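Local atomic coordinates of beta-1,3-1,4-glucanase (PDB entry 5H4R), a protein that hydrolyses mixed-linkage beta-1,3-1,4-glucans such as lichenan, as a lichenase of glycoside hydrolase family 5. Residues E247-D252 / I269-Y274; D305-K310 / V322-F327; W198-N203 / D209-I214. The protein carries 1 engineered substitution. All coordinates share one frame; numbering follows the deposited sequence.

Contact 1 (E247-D252 / I269-Y274); sequences EYVLID and ISVHAY. With BGC (beta-D-glucopyranose), chain B; BGC (beta-D-glucopyranose), chain C.
V249 lays both of its methyl groups against one methyl of I269: CG1 and CG2 of V249 each stand 3.9 Å from I269 CG2. The case illustrates how a TIM barrel closes a beta-alpha-beta unit, for strand 237-240 runs into the short helix 247-250 and the chain then returns as the parallel neighbour strand 267-272. The V249 and I269 side chains run antiparallel, each alongside the other. With chi1 at -69°, V249 CG1 sits beside the backbone N and CG2 is tucked between that N and the carbonyl carbon, which brings CG2 within 4.0 Å of V271 CG1 as well. One valine thus bridges two residues on the same outer side of the strand, and the contact is buried and wholly apolar. L311 of helix 298-316 and F254 also pack on V249.

The residues at the far end of 269-274 serve a different purpose. H272 ND1 is hydrogen-bonded to OE1 of the engineered residue Q188, and Y274 belongs to the glycan pocket. The phenol ring of Y274 lies near two sugar units: its CE1 is 3.5 Å from C6 of the chain C glucose, while its OH approaches O5 of the chain B glucose at 3.1 Å.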
loop_
_atom_site.group_PDB
_atom_site.type_symbol
_atom_site.label_atom_id
_atom_site.label_comp_id
_atom_site.label_asym_id
_atom_site.label_seq_id
_atom_site.Cartn_x
_atom_site.Cartn_y
_atom_site.Cartn_z
ATOM N N GLU A 247 -1.952 13.617 4.666
ATOM C CA GLU A 247 -1.725 15.048 4.737
ATOM C C GLU A 247 -1.094 15.581 3.462
ATOM O O GLU A 247 -1.351 16.732 3.086
ATOM C CB GLU A 247 -0.830 15.390 5.928
ATOM C CG GLU A 247 -1.543 15.292 7.261
ATOM C CD GLU A 247 -1.717 13.872 7.772
ATOM O OE1 GLU A 247 -1.152 12.914 7.213
ATOM O OE2 GLU A 247 -2.439 13.720 8.772
ATOM N N TYR A 248 -0.270 14.785 2.787
ATOM C CA TYR A 248 0.546 15.320 1.708
ATOM C C TYR A 248 -0.040 14.996 0.341
ATOM O O TYR A 248 0.551 15.356 -0.679
ATOM C CB TYR A 248 2.008 14.862 1.875
ATOM C CG TYR A 248 2.509 15.329 3.222
ATOM C CD1 TYR A 248 2.231 16.624 3.673
ATOM C CD2 TYR A 248 3.209 14.474 4.069
ATOM C CE1 TYR A 248 2.639 17.046 4.945
ATOM C CE2 TYR A 248 3.618 14.896 5.336
ATOM C CZ TYR A 248 3.319 16.170 5.759
ATOM O OH TYR A 248 3.712 16.578 7.017
ATOM N N VAL A 249 -1.237 14.402 0.299
ATOM C CA VAL A 249 -2.100 14.560 -0.862
ATOM C C VAL A 249 -3.179 15.592 -0.610
ATOM O O VAL A 249 -3.820 16.044 -1.575
ATOM C CB VAL A 249 -2.743 13.230 -1.315
ATOM C CG1 VAL A 249 -1.667 12.306 -1.903
ATOM C CG2 VAL A 249 -3.494 12.568 -0.183
ATOM N N LEU A 250 -3.380 16.009 0.649
ATOM C CA LEU A 250 -4.379 17.011 0.976
ATOM C C LEU A 250 -3.856 18.428 0.778
ATOM O O LEU A 250 -4.661 19.340 0.538
ATOM C CB LEU A 250 -4.874 16.800 2.412
ATOM C CG LEU A 250 -5.705 15.523 2.604
ATOM C CD1 LEU A 250 -5.922 15.256 4.107
ATOM C CD2 LEU A 250 -7.036 15.586 1.870
ATOM N N ILE A 251 -2.535 18.629 0.866
ATOM C CA ILE A 251 -1.965 19.941 0.601
ATOM C C ILE A 251 -2.272 20.378 -0.827
ATOM O O ILE A 251 -2.370 19.555 -1.755
ATOM C CB ILE A 251 -0.444 19.966 0.848
ATOM C CG1 ILE A 251 0.262 18.897 0.026
ATOM C CG2 ILE A 251 -0.136 19.834 2.359
ATOM C CD1 ILE A 251 1.810 18.946 0.120
ATOM N N ASP A 252 -2.376 21.701 -1.008
ATOM C CA ASP A 252 -2.658 22.271 -2.326
ATOM C C ASP A 252 -1.558 21.937 -3.323
ATOM O O ASP A 252 -1.808 21.862 -4.532
ATOM C CB ASP A 252 -2.804 23.791 -2.224
ATOM C CG ASP A 252 -4.024 24.216 -1.449
ATOM O OD1 ASP A 252 -4.946 23.390 -1.251
ATOM O OD2 ASP A 252 -4.065 25.403 -1.065
ATOM N N ILE A 269 -5.716 7.778 -5.810
ATOM C CA ILE A 269 -4.862 8.346 -4.766
ATOM C C ILE A 269 -4.523 7.247 -3.769
ATOM O O ILE A 269 -5.419 6.557 -3.280
ATOM C CB ILE A 269 -5.565 9.507 -4.056
ATOM C CG1 ILE A 269 -6.014 10.589 -5.025
ATOM C CG2 ILE A 269 -4.652 10.118 -2.968
ATOM C CD1 ILE A 269 -4.942 11.158 -5.871
ATOM N N SER A 270 -3.238 7.077 -3.489
ATOM C CA SER A 270 -2.725 6.094 -2.544
ATOM C C SER A 270 -2.369 6.769 -1.227
ATOM O O SER A 270 -1.617 7.748 -1.215
ATOM C CB SER A 270 -1.474 5.411 -3.105
ATOM O OG SER A 270 -0.879 4.571 -2.137
ATOM N N VAL A 271 -2.885 6.232 -0.120
ATOM C CA VAL A 271 -2.467 6.687 1.203
ATOM C C VAL A 271 -2.220 5.469 2.088
ATOM O O VAL A 271 -2.821 4.404 1.914
ATOM C CB VAL A 271 -3.490 7.618 1.895
ATOM C CG1 VAL A 271 -3.845 8.792 1.024
ATOM C CG2 VAL A 271 -4.722 6.878 2.287
ATOM N N HIS A 272 -1.353 5.662 3.073
ATOM C CA HIS A 272 -1.138 4.712 4.162
ATOM C C HIS A 272 -1.499 5.417 5.457
ATOM O O HIS A 272 -1.207 6.606 5.605
ATOM C CB HIS A 272 0.292 4.249 4.245
ATOM C CG HIS A 272 0.749 3.549 3.020
ATOM N ND1 HIS A 272 2.053 3.168 2.823
ATOM C CD2 HIS A 272 0.068 3.181 1.910
ATOM C CE1 HIS A 272 2.155 2.576 1.646
ATOM N NE2 HIS A 272 0.962 2.562 1.074
ATOM N N ALA A 273 -2.115 4.694 6.402
ATOM C CA ALA A 273 -2.608 5.386 7.607
ATOM C C ALA A 273 -2.787 4.375 8.742
ATOM O O ALA A 273 -3.880 3.844 8.952
ATOM C CB ALA A 273 -3.894 6.111 7.320
ATOM N N TYR A 274 -1.710 4.171 9.498
ATOM C CA TYR A 274 -1.757 3.331 10.693
ATOM C C TYR A 274 -2.127 4.254 11.847
ATOM O O TYR A 274 -1.280 4.773 12.563
ATOM C CB TYR A 274 -0.424 2.647 10.914
ATOM C CG TYR A 274 0.058 1.708 9.828
ATOM C CD1 TYR A 274 0.712 2.178 8.701
ATOM C CD2 TYR A 274 -0.064 0.350 9.973
ATOM C CE1 TYR A 274 1.197 1.309 7.731
ATOM C CE2 TYR A 274 0.436 -0.528 9.037
ATOM C CZ TYR A 274 1.046 -0.055 7.898
ATOM O OH TYR A 274 1.558 -0.933 6.979
HETATM C C2 BGC B . 5.860 0.424 4.913
HETATM C C3 BGC B . 5.951 -1.062 5.213
HETATM C C4 BGC B . 6.139 -1.204 6.713
HETATM C C5 BGC B . 4.785 -0.840 7.318
HETATM C C6 BGC B . 4.795 -0.922 8.849
HETATM C C1 BGC B . 5.151 1.239 6.009
HETATM O O2 BGC B . 5.251 0.622 3.619
HETATM O O3 BGC B . 7.070 -1.571 4.495
HETATM O O4 BGC B . 6.448 -2.565 6.997
HETATM O O5 BGC B . 4.367 0.467 6.920
HETATM O O6 BGC B . 5.875 -0.197 9.447
HETATM C C2 BGC C . 6.900 3.693 9.906
HETATM C C3 BGC C . 7.138 2.861 8.647
HETATM C C4 BGC C . 5.815 2.590 7.927
HETATM C C5 BGC C . 5.106 3.923 7.659
HETATM C C6 BGC C . 3.626 3.823 7.268
HETATM C C1 BGC C . 6.195 4.998 9.532
HETATM O O1 BGC C . 5.845 5.788 10.684
HETATM O O2 BGC C . 8.172 3.928 10.524
HETATM O O3 BGC C . 7.742 1.618 9.005
HETATM O O4 BGC C . 6.204 1.900 6.721
HETATM O O5 BGC C . 4.995 4.631 8.879
HETATM O O6 BGC C . 2.996 5.134 7.279
#

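Contact 2 (D305-K310 / V322-F327); sequences DYFMDK and VVIGEF. With BGC (beta-D-glucopyranose), chain B.
F307 and I324 advance on each other from opposite directions, and the aromatic ring receives the isoleucine at its edge, near the ring plane. F307 CE1 lies 3.8 Å from I324 CD1, with the neighbouring ring atom CZ almost as close. A chi1 of 87° sets F307 CG between its own backbone N and carbonyl carbon, turning the ring from the helix to the barrel wall. M308 approaches the same methyl along another line: its extended chain crosses the isoleucine at about a right angle and ends with CE 3.9 Å from I324 CD1. The two helix residues also pack on each other, since M308 CG sits 3.6 Å above one face of the F307 ring, offset toward its rim. The terminal methyl of I324 is therefore met by a ring edge and by a thioether methyl, a compact example of a helix seated on a barrel strand.

Two residues further along, the strand serves the sugar. The extended side chain of E326 delivers OE2 to O2 of the chain B glucose, which donates a hydrogen bond of 2.8 Å. R98 forms a salt bridge with OE2; the place of E326 at the end of the seventh barrel strand is consistent with the nucleophile of family 5 enzymes.

Strand 322-327 is flanked by the parallel strands 267-272 and 356-361, while Y346 of helix 336-352 packs against F307, M308 and I324, joining the next helix to this junction.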
loop_
_atom_site.group_PDB
_atom_site.type_symbol
_atom_site.label_atom_id
_atom_site.label_comp_id
_atom_site.label_asym_id
_atom_site.label_seq_id
_atom_site.Cartn_x
_atom_site.Cartn_y
_atom_site.Cartn_z
ATOM N N ASP A 305 -11.425 8.987 11.756
ATOM C CA ASP A 305 -12.441 9.822 11.134
ATOM C C ASP A 305 -11.816 11.005 10.420
ATOM O O ASP A 305 -12.248 11.373 9.319
ATOM C CB ASP A 305 -13.424 10.362 12.168
ATOM C CG ASP A 305 -14.149 9.286 12.933
ATOM O OD1 ASP A 305 -14.181 8.133 12.485
ATOM O OD2 ASP A 305 -14.732 9.624 13.990
ATOM N N TYR A 306 -10.837 11.656 11.055
ATOM C CA TYR A 306 -10.365 12.936 10.545
ATOM C C TYR A 306 -9.728 12.800 9.172
ATOM O O TYR A 306 -10.068 13.546 8.249
ATOM C CB TYR A 306 -9.376 13.589 11.497
ATOM C CG TYR A 306 -9.066 15.012 11.046
ATOM C CD1 TYR A 306 -10.071 15.971 11.046
ATOM C CD2 TYR A 306 -7.810 15.384 10.595
ATOM C CE1 TYR A 306 -9.846 17.252 10.618
ATOM C CE2 TYR A 306 -7.573 16.701 10.175
ATOM C CZ TYR A 306 -8.600 17.616 10.185
ATOM O OH TYR A 306 -8.411 18.931 9.767
ATOM N N PHE A 307 -8.756 11.897 9.021
ATOM C CA PHE A 307 -8.097 11.855 7.724
ATOM C C PHE A 307 -9.046 11.317 6.656
ATOM O O PHE A 307 -8.990 11.749 5.503
ATOM C CB PHE A 307 -6.770 11.057 7.805
ATOM C CG PHE A 307 -6.914 9.572 7.603
ATOM C CD1 PHE A 307 -6.843 8.997 6.329
ATOM C CD2 PHE A 307 -7.060 8.737 8.682
ATOM C CE1 PHE A 307 -6.971 7.646 6.162
ATOM C CE2 PHE A 307 -7.191 7.371 8.513
ATOM C CZ PHE A 307 -7.129 6.824 7.243
ATOM N N MET A 308 -9.949 10.411 7.022
ATOM C CA MET A 308 -10.879 9.880 6.036
ATOM C C MET A 308 -11.871 10.948 5.605
ATOM O O MET A 308 -12.213 11.049 4.414
ATOM C CB MET A 308 -11.584 8.658 6.606
ATOM C CG MET A 308 -10.663 7.485 6.842
ATOM S SD MET A 308 -11.634 6.040 7.220
ATOM C CE MET A 308 -10.349 4.829 7.425
ATOM N N ASP A 309 -12.324 11.777 6.550
ATOM C CA ASP A 309 -13.184 12.898 6.197
ATOM C C ASP A 309 -12.504 13.838 5.209
ATOM O O ASP A 309 -13.131 14.311 4.254
ATOM C CB ASP A 309 -13.575 13.691 7.440
ATOM C CG ASP A 309 -14.665 13.024 8.256
ATOM O OD1 ASP A 309 -15.416 12.169 7.716
ATOM O OD2 ASP A 309 -14.777 13.386 9.456
ATOM N N LYS A 310 -11.220 14.143 5.428
ATOM C CA LYS A 310 -10.555 15.089 4.546
ATOM C C LYS A 310 -10.360 14.496 3.153
ATOM O O LYS A 310 -10.480 15.213 2.145
ATOM C CB LYS A 310 -9.208 15.519 5.135
ATOM C CG LYS A 310 -9.292 16.233 6.487
ATOM C CD LYS A 310 -9.982 17.548 6.410
ATOM C CE LYS A 310 -11.448 17.501 6.864
ATOM N NZ LYS A 310 -12.062 18.886 6.905
ATOM N N VAL A 322 -9.809 6.759 -4.137
ATOM C CA VAL A 322 -8.809 6.694 -3.073
ATOM C C VAL A 322 -8.741 5.268 -2.538
ATOM O O VAL A 322 -9.781 4.674 -2.234
ATOM C CB VAL A 322 -9.177 7.647 -1.921
ATOM C CG1 VAL A 322 -8.214 7.481 -0.773
ATOM C CG2 VAL A 322 -9.264 9.102 -2.392
ATOM N N VAL A 323 -7.521 4.733 -2.387
ATOM C CA VAL A 323 -7.298 3.429 -1.777
ATOM C C VAL A 323 -6.298 3.596 -0.637
ATOM O O VAL A 323 -5.250 4.228 -0.817
ATOM C CB VAL A 323 -6.800 2.402 -2.810
ATOM C CG1 VAL A 323 -6.261 1.133 -2.153
ATOM C CG2 VAL A 323 -7.918 2.054 -3.781
ATOM N N ILE A 324 -6.621 3.029 0.524
ATOM C CA ILE A 324 -5.694 2.953 1.643
ATOM C C ILE A 324 -4.911 1.657 1.448
ATOM O O ILE A 324 -5.400 0.563 1.710
ATOM C CB ILE A 324 -6.425 3.019 2.989
ATOM C CG1 ILE A 324 -7.072 4.387 3.173
ATOM C CG2 ILE A 324 -5.493 2.674 4.136
ATOM C CD1 ILE A 324 -8.020 4.448 4.338
ATOM N N GLY A 325 -3.700 1.778 0.899
ATOM C CA GLY A 325 -2.940 0.608 0.526
ATOM C C GLY A 325 -2.325 -0.136 1.691
ATOM O O GLY A 325 -1.912 -1.285 1.523
ATOM N N GLU A 326 -2.198 0.523 2.841
ATOM C CA GLU A 326 -1.689 -0.119 4.059
ATOM C C GLU A 326 -2.357 0.487 5.280
ATOM O O GLU A 326 -2.393 1.716 5.424
ATOM C CB GLU A 326 -0.170 0.036 4.237
ATOM C CG GLU A 326 0.698 -0.625 3.205
ATOM C CD GLU A 326 2.182 -0.403 3.451
ATOM O OE1 GLU A 326 2.564 -0.105 4.617
ATOM O OE2 GLU A 326 2.977 -0.525 2.480
ATOM N N PHE A 327 -2.860 -0.392 6.142
ATOM C CA PHE A 327 -3.190 -0.083 7.517
ATOM C C PHE A 327 -3.052 -1.369 8.310
ATOM O O PHE A 327 -2.871 -2.462 7.759
ATOM C CB PHE A 327 -4.615 0.492 7.678
ATOM C CG PHE A 327 -5.688 -0.547 7.738
ATOM C CD1 PHE A 327 -5.996 -1.318 6.613
ATOM C CD2 PHE A 327 -6.432 -0.763 8.895
ATOM C CE1 PHE A 327 -6.987 -2.280 6.659
ATOM C CE2 PHE A 327 -7.427 -1.723 8.922
ATOM C CZ PHE A 327 -7.700 -2.475 7.802
HETATM C C2 BGC B . 5.860 0.424 4.913
HETATM C C3 BGC B . 5.951 -1.062 5.213
HETATM C C4 BGC B . 6.139 -1.204 6.713
HETATM C C5 BGC B . 4.785 -0.840 7.318
HETATM C C6 BGC B . 4.795 -0.922 8.849
HETATM C C1 BGC B . 5.151 1.239 6.009
HETATM O O2 BGC B . 5.251 0.622 3.619
HETATM O O3 BGC B . 7.070 -1.571 4.495
HETATM O O4 BGC B . 6.448 -2.565 6.997
HETATM O O5 BGC B . 4.367 0.467 6.920
HETATM O O6 BGC B . 5.875 -0.197 9.447
#

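Contact 3 (W198-N203 / D209-I214); sequences WWLDMN and DAVEAI. With BGC (beta-D-glucopyranose), chain C.
V211 carries the apolar part of this contact, meeting L200 and M202 with a single methyl, CG2. The setting is a TIM barrel: the loop that follows strand 181-184 reaches the sugar, then folds back over helix 205-226, into which it leads. L200 CD1 lies only 3.5 Å from V211 CG2, a tight approach of two methyls on side chains that cross obliquely. M202 comes at about a right angle to the valine, and its chain, bent at chi2 (-57°) and again at chi3 (-71°), curls back so that SD stands 3.9 Å from V211 CG2. L200 and M202, two positions apart in the loop, thus share one helix methyl, and Y242 packs against L200 as well.

Polar bonds shape the loop rather than bridge it to 209-214. The carbonyl O of M202 accepts a hydrogen bond from R208 at the start of the helix. On the helix itself, D209 OD1 is hydrogen-bonded to S153. Between the loop residues, D201 OD1 accepts from N203 N at 3.0 Å with an N-H...O angle of 150°, forming an Asx turn; the donor approaches from above the carboxylate plane, 42° out of it.

The third kind of interaction is with the ligand. W198 presents one ring face to the chain C glucose in a contact consistent with the CH-pi packing common between aromatic rings and sugars. Glucose C1 stands 3.7 Å above the indole plane, offset toward the rim, with W198 CH2 the nearest ring atom.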
loop_
_atom_site.group_PDB
_atom_site.type_symbol
_atom_site.label_atom_id
_atom_site.label_comp_id
_atom_site.label_asym_id
_atom_site.label_seq_id
_atom_site.Cartn_x
_atom_site.Cartn_y
_atom_site.Cartn_z
ATOM N N TRP A 198 9.241 11.997 7.890
ATOM C CA TRP A 198 7.830 11.674 8.068
ATOM C C TRP A 198 6.938 12.890 8.268
ATOM O O TRP A 198 5.735 12.720 8.505
ATOM C CB TRP A 198 7.637 10.719 9.260
ATOM C CG TRP A 198 8.438 9.448 9.107
ATOM C CD1 TRP A 198 9.547 9.092 9.817
ATOM C CD2 TRP A 198 8.215 8.384 8.160
ATOM N NE1 TRP A 198 10.003 7.865 9.407
ATOM C CE2 TRP A 198 9.226 7.425 8.364
ATOM C CE3 TRP A 198 7.276 8.165 7.150
ATOM C CZ2 TRP A 198 9.306 6.238 7.623
ATOM C CZ3 TRP A 198 7.361 6.992 6.402
ATOM C CH2 TRP A 198 8.367 6.039 6.649
ATOM N N TRP A 199 7.473 14.103 8.178
ATOM C CA TRP A 199 6.712 15.312 8.438
ATOM C C TRP A 199 7.321 16.431 7.613
ATOM O O TRP A 199 8.542 16.533 7.513
ATOM C CB TRP A 199 6.757 15.652 9.926
ATOM C CG TRP A 199 6.203 16.996 10.257
ATOM C CD1 TRP A 199 4.885 17.325 10.423
ATOM C CD2 TRP A 199 6.947 18.200 10.455
ATOM N NE1 TRP A 199 4.768 18.661 10.721
ATOM C CE2 TRP A 199 6.020 19.221 10.750
ATOM C CE3 TRP A 199 8.311 18.514 10.419
ATOM C CZ2 TRP A 199 6.414 20.534 11.004
ATOM C CZ3 TRP A 199 8.697 19.815 10.677
ATOM C CH2 TRP A 199 7.753 20.808 10.963
ATOM N N LEU A 200 6.470 17.267 7.036
ATOM C CA LEU A 200 6.912 18.416 6.266
ATOM C C LEU A 200 6.570 19.733 6.946
ATOM O O LEU A 200 5.517 19.881 7.569
ATOM C CB LEU A 200 6.275 18.420 4.880
ATOM C CG LEU A 200 6.581 17.224 4.009
ATOM C CD1 LEU A 200 5.878 17.385 2.672
ATOM C CD2 LEU A 200 8.080 17.051 3.806
ATOM N N ASP A 201 7.482 20.678 6.805
ATOM C CA ASP A 201 7.231 22.092 7.021
ATOM C C ASP A 201 7.156 22.733 5.638
ATOM O O ASP A 201 8.180 22.898 4.971
ATOM C CB ASP A 201 8.359 22.690 7.861
ATOM C CG ASP A 201 8.222 24.176 8.086
ATOM O OD1 ASP A 201 7.307 24.806 7.527
ATOM O OD2 ASP A 201 9.064 24.734 8.823
ATOM N N MET A 202 5.952 23.070 5.193
ATOM C CA MET A 202 5.798 23.546 3.828
ATOM C C MET A 202 6.248 24.991 3.653
ATOM O O MET A 202 6.161 25.510 2.534
ATOM C CB MET A 202 4.344 23.379 3.370
ATOM C CG MET A 202 3.968 21.916 3.070
ATOM S SD MET A 202 5.039 21.151 1.830
ATOM C CE MET A 202 4.516 22.009 0.331
ATOM N N ASN A 203 6.727 25.639 4.713
ATOM C CA ASN A 203 7.454 26.899 4.588
ATOM C C ASN A 203 8.936 26.691 4.299
ATOM O O ASN A 203 9.630 27.659 3.969
ATOM C CB ASN A 203 7.316 27.734 5.870
ATOM C CG ASN A 203 5.901 28.202 6.121
ATOM O OD1 ASN A 203 5.150 28.503 5.193
ATOM N ND2 ASN A 203 5.528 28.265 7.390
ATOM N N ASP A 209 10.615 21.397 -2.232
ATOM C CA ASP A 209 11.334 20.763 -3.333
ATOM C C ASP A 209 10.994 19.275 -3.434
ATOM O O ASP A 209 10.824 18.741 -4.537
ATOM C CB ASP A 209 12.827 20.970 -3.128
ATOM C CG ASP A 209 13.669 20.279 -4.177
ATOM O OD1 ASP A 209 13.667 20.712 -5.348
ATOM O OD2 ASP A 209 14.368 19.319 -3.820
ATOM N N ALA A 210 10.874 18.598 -2.295
ATOM C CA ALA A 210 10.568 17.167 -2.310
ATOM C C ALA A 210 9.144 16.913 -2.803
ATOM O O ALA A 210 8.894 15.964 -3.563
ATOM C CB ALA A 210 10.794 16.576 -0.921
ATOM N N VAL A 211 8.201 17.764 -2.407
ATOM C CA VAL A 211 6.828 17.645 -2.900
ATOM C C VAL A 211 6.788 17.829 -4.410
ATOM O O VAL A 211 6.107 17.081 -5.132
ATOM C CB VAL A 211 5.930 18.656 -2.165
ATOM C CG1 VAL A 211 4.545 18.777 -2.850
ATOM C CG2 VAL A 211 5.741 18.241 -0.728
ATOM N N GLU A 212 7.554 18.795 -4.919
ATOM C CA GLU A 212 7.611 19.028 -6.358
ATOM C C GLU A 212 8.256 17.851 -7.074
ATOM O O GLU A 212 7.817 17.451 -8.158
ATOM C CB GLU A 212 8.382 20.317 -6.646
ATOM C CG GLU A 212 7.669 21.572 -6.143
ATOM C CD GLU A 212 6.290 21.774 -6.763
ATOM O OE1 GLU A 212 6.227 21.980 -7.997
ATOM O OE2 GLU A 212 5.270 21.716 -6.021
ATOM N N ALA A 213 9.316 17.298 -6.494
ATOM C CA ALA A 213 9.971 16.163 -7.116
ATOM C C ALA A 213 9.027 14.977 -7.207
ATOM O O ALA A 213 9.036 14.257 -8.206
ATOM C CB ALA A 213 11.224 15.790 -6.324
ATOM N N ILE A 214 8.212 14.759 -6.170
ATOM C CA ILE A 214 7.262 13.644 -6.173
ATOM C C ILE A 214 6.211 13.859 -7.251
ATOM O O ILE A 214 5.811 12.907 -7.936
ATOM C CB ILE A 214 6.630 13.461 -4.777
ATOM C CG1 ILE A 214 7.650 12.862 -3.806
ATOM C CG2 ILE A 214 5.409 12.501 -4.833
ATOM C CD1 ILE A 214 7.231 12.913 -2.376
HETATM C C2 BGC C . 6.900 3.693 9.906
HETATM C C3 BGC C . 7.138 2.861 8.647
HETATM C C4 BGC C . 5.815 2.590 7.927
HETATM C C5 BGC C . 5.106 3.923 7.659
HETATM C C6 BGC C . 3.626 3.823 7.268
HETATM C C1 BGC C . 6.195 4.998 9.532
HETATM O O1 BGC C . 5.845 5.788 10.684
HETATM O O2 BGC C . 8.172 3.928 10.524
HETATM O O3 BGC C . 7.742 1.618 9.005
HETATM O O4 BGC C . 6.204 1.900 6.721
HETATM O O5 BGC C . 4.995 4.631 8.879
HETATM O O6 BGC C . 2.996 5.134 7.279
#

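All three contacts belong to one TIM-barrel domain, and each carries a residue of the glycan pocket: Y274, E326 and W198. Contacts 1 and 2, with centres 8 Å apart, contribute the neighbouring parallel strands 267-272 and 322-327, stitched by the bond from V323 N to I269 O at 2.9 Å. Near the pocket they meet again, Y274 OH lying 2.7 Å from E326 OE1 in a probable hydrogen bond, and both touch the chain B glucose. Contact 3 lies about 12 Å from contact 1, centre to centre; they join through Y248 OH and L200 N (2.8 Å) and both touch the chain C glucose. Contacts 2 and 3, with centres about 20 Å and nearest atoms about 9 Å apart, do not touch; contact 1 touches both.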